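PDB 3UPP: penicillin-binding protein A from Mycobacterium tuberculosis, which probably cross-links the peptidoglycan of the cell wall as a D,D-transpeptidase, and is a target of beta-lactam antibiotics such as cefotaxime. Local coordinates for residues 189-194 and 311-316. Numbering follows the deposited sequence.
With CEF (CEFOTAXIME, C3' cleaved, open, bound form), chain C.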
loop_
_atom_site.group_PDB
_atom_site.type_symbol
_atom_site.label_atom_id
_atom_site.label_comp_id
_atom_site.label_asym_id
_atom_site.label_seq_id
_atom_site.Cartn_x
_atom_site.Cartn_y
_atom_site.Cartn_z
ATOM N N TYR A 189 1.505 -2.089 -10.044
ATOM C CA TYR A 189 2.099 -3.410 -10.318
ATOM C C TYR A 189 0.999 -4.412 -10.641
ATOM O O TYR A 189 -0.084 -4.320 -10.069
ATOM C CB TYR A 189 2.820 -3.924 -9.075
ATOM C CG TYR A 189 3.895 -3.022 -8.511
ATOM C CD1 TYR A 189 5.219 -3.124 -8.962
ATOM C CD2 TYR A 189 3.600 -2.097 -7.501
ATOM C CE1 TYR A 189 6.212 -2.326 -8.437
ATOM C CE2 TYR A 189 4.581 -1.291 -6.973
ATOM C CZ TYR A 189 5.891 -1.404 -7.443
ATOM O OH TYR A 189 6.887 -0.606 -6.921
ATOM N N PRO A 190 1.268 -5.393 -11.518
ATOM C CA PRO A 190 0.250 -6.465 -11.645
ATOM C C PRO A 190 0.035 -7.156 -10.296
ATOM O O PRO A 190 1.017 -7.490 -9.626
ATOM C CB PRO A 190 0.841 -7.421 -12.688
ATOM C CG PRO A 190 2.286 -7.074 -12.762
ATOM C CD PRO A 190 2.423 -5.615 -12.404
ATOM N N PRO A 191 -1.240 -7.302 -9.863
ATOM C CA PRO A 191 -1.538 -7.897 -8.549
ATOM C C PRO A 191 -1.449 -9.420 -8.521
ATOM O O PRO A 191 -1.425 -10.011 -7.444
ATOM C CB PRO A 191 -2.969 -7.436 -8.276
ATOM C CG PRO A 191 -3.584 -7.342 -9.630
ATOM C CD PRO A 191 -2.472 -6.885 -10.564
ATOM N N GLY A 192 -1.411 -10.052 -9.690
ATOM C CA GLY A 192 -1.385 -11.503 -9.763
ATOM C C GLY A 192 -2.564 -12.131 -9.037
ATOM O O GLY A 192 -3.703 -11.655 -9.127
ATOM N N SER A 193 -2.281 -13.188 -8.290
ATOM C CA SER A 193 -3.322 -14.010 -7.676
ATOM C C SER A 193 -4.154 -13.287 -6.647
ATOM O O SER A 193 -5.281 -13.702 -6.391
ATOM C CB SER A 193 -2.732 -15.287 -7.063
ATOM O OG SER A 193 -2.528 -16.277 -8.053
ATOM N N THR A 194 -3.630 -12.214 -6.061
ATOM C CA THR A 194 -4.441 -11.405 -5.128
ATOM C C THR A 194 -5.727 -10.894 -5.789
ATOM O O THR A 194 -6.730 -10.668 -5.108
ATOM C CB THR A 194 -3.650 -10.213 -4.490
ATOM O OG1 THR A 194 -3.123 -9.369 -5.520
ATOM C CG2 THR A 194 -2.503 -10.725 -3.612
ATOM N N LYS A 311 -2.417 -9.509 -17.601
ATOM C CA LYS A 311 -2.738 -8.613 -18.699
ATOM C C LYS A 311 -2.502 -7.165 -18.227
ATOM O O LYS A 311 -1.414 -6.849 -17.766
ATOM C CB LYS A 311 -4.172 -8.870 -19.212
ATOM C CG LYS A 311 -4.537 -8.158 -20.510
ATOM C CD LYS A 311 -3.586 -8.483 -21.658
ATOM C CE LYS A 311 -4.000 -7.713 -22.893
ATOM N NZ LYS A 311 -3.051 -7.853 -24.019
ATOM N N ASP A 312 -3.516 -6.309 -18.283
ATOM C CA ASP A 312 -3.318 -4.886 -18.037
ATOM C C ASP A 312 -3.786 -4.442 -16.663
ATOM O O ASP A 312 -3.963 -3.253 -16.444
ATOM C CB ASP A 312 -3.998 -4.052 -19.127
ATOM C CG ASP A 312 -3.489 -4.390 -20.521
ATOM O OD1 ASP A 312 -2.252 -4.384 -20.726
ATOM O OD2 ASP A 312 -4.327 -4.659 -21.418
ATOM N N VAL A 313 -3.985 -5.381 -15.740
ATOM C CA VAL A 313 -4.272 -5.033 -14.342
ATOM C C VAL A 313 -3.027 -4.490 -13.622
ATOM O O VAL A 313 -1.941 -5.073 -13.679
ATOM C CB VAL A 313 -4.905 -6.206 -13.526
ATOM C CG1 VAL A 313 -5.429 -5.713 -12.175
ATOM C CG2 VAL A 313 -6.040 -6.853 -14.299
ATOM N N ALA A 314 -3.199 -3.369 -12.938
ATOM C CA ALA A 314 -2.097 -2.672 -12.308
ATOM C C ALA A 314 -2.610 -2.024 -11.040
ATOM O O ALA A 314 -3.505 -1.184 -11.089
ATOM C CB ALA A 314 -1.533 -1.610 -13.261
ATOM N N LEU A 315 -2.046 -2.422 -9.906
ATOM C CA LEU A 315 -2.432 -1.860 -8.625
ATOM C C LEU A 315 -1.260 -1.219 -7.893
ATOM O O LEU A 315 -0.133 -1.705 -7.969
ATOM C CB LEU A 315 -3.052 -2.946 -7.739
ATOM C CG LEU A 315 -4.582 -3.174 -7.733
ATOM C CD1 LEU A 315 -5.149 -3.473 -9.110
ATOM C CD2 LEU A 315 -4.914 -4.306 -6.784
ATOM N N THR A 316 -1.524 -0.107 -7.221
ATOM C CA THR A 316 -0.638 0.378 -6.191
ATOM C C THR A 316 -0.766 -0.562 -4.982
ATOM O O THR A 316 -1.813 -1.176 -4.768
ATOM C CB THR A 316 -0.970 1.838 -5.741
ATOM O OG1 THR A 316 -2.223 1.862 -5.070
ATOM C CG2 THR A 316 -0.972 2.822 -6.905
HETATM S S1 CEF C . 0.093 -20.060 -8.436
HETATM C C1 CEF C . -0.242 -20.787 -6.801
HETATM C C2 CEF C . 0.178 -19.953 -5.764
HETATM C C3 CEF C . 0.625 -20.593 -4.609
HETATM C C4 CEF C . 0.144 -18.539 -5.831
HETATM C C5 CEF C . 0.158 -17.750 -4.674
HETATM O O1 CEF C . -0.747 -17.892 -3.754
HETATM O O2 CEF C . 1.135 -16.921 -4.454
HETATM N N1 CEF C . -0.265 -17.851 -6.898
HETATM C C6 CEF C . -0.758 -18.483 -8.116
HETATM C C7 CEF C . -0.713 -17.506 -9.281
HETATM C C8 CEF C . -1.459 -16.222 -8.925
HETATM O O3 CEF C . -1.131 -15.153 -9.446
HETATM N N2 CEF C . 0.638 -17.163 -9.755
HETATM C C9 CEF C . 1.063 -17.618 -10.944
HETATM O O4 CEF C . 0.399 -18.353 -11.670
HETATM C C10 CEF C . 2.460 -17.154 -11.369
HETATM N N3 CEF C . 2.608 -16.313 -12.420
HETATM O O5 CEF C . 1.283 -15.827 -13.248
HETATM C C11 CEF C . 0.389 -14.988 -12.481
HETATM C C12 CEF C . 3.520 -17.571 -10.688
HETATM C C13 CEF C . 4.769 -17.343 -11.113
HETATM S S2 CEF C . 5.749 -18.035 -9.971
HETATM C C14 CEF C . 4.587 -18.588 -9.015
HETATM N N4 CEF C . 4.785 -19.265 -7.889
HETATM N N5 CEF C . 3.402 -18.263 -9.532
#
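The carbonyl oxygen of Tyr189 takes the amide of Leu315 in a nearly straight bond, N to O 2.7 Å with 177° at the hydrogen. Ala314 CA also lies 3.4 Å from Tyr189 O, a CA-H...O contact. In return, Tyr189 N donates to Leu315 O, making Tyr189 and Leu315 a single antiparallel bridge, a hydrogen-bonded pair. One residue on, Pro190 CA lies 3.3 Å from Val313 O in a second CA-H...O contact. The Pro191 ring then meets residues 311-316 with its carbons: CG lies 3.5 Å from Val313 CG1, and CB touches Leu315 CD2 at 4.0 Å. Val313 carries CG1 anti to its backbone N (chi1 -169°), which sets that methyl against CG and CD of the proline, the two side chains crossing at about a right angle.

This short bridge joins the loops ahead of helices 196-205 and 317-328 in the transpeptidase domain. The first loop leads into what is probably the SxxK motif of penicillin-binding proteins, in which Ser193 is the expected nucleophile; here its OG is bonded covalently to C8 of opened cefotaxime, an acyl-enzyme, and hydrogen-bonded to Lys196.

Between bridge and serine, Pro191 O receives Thr194 OG1 at 2.6 Å, tying the turn through Gly192, whose phi of 56° favours glycine. Thr194 OG1 is also hydrogen-bonded to Asn320 ND2, on helix 317-328. At the edge of the Tyr189 ring, near its plane, lies Leu315 O, 3.8 Å from Tyr189 CD2, and the tyrosine hydroxyl is hydrogen-bonded to Glu432.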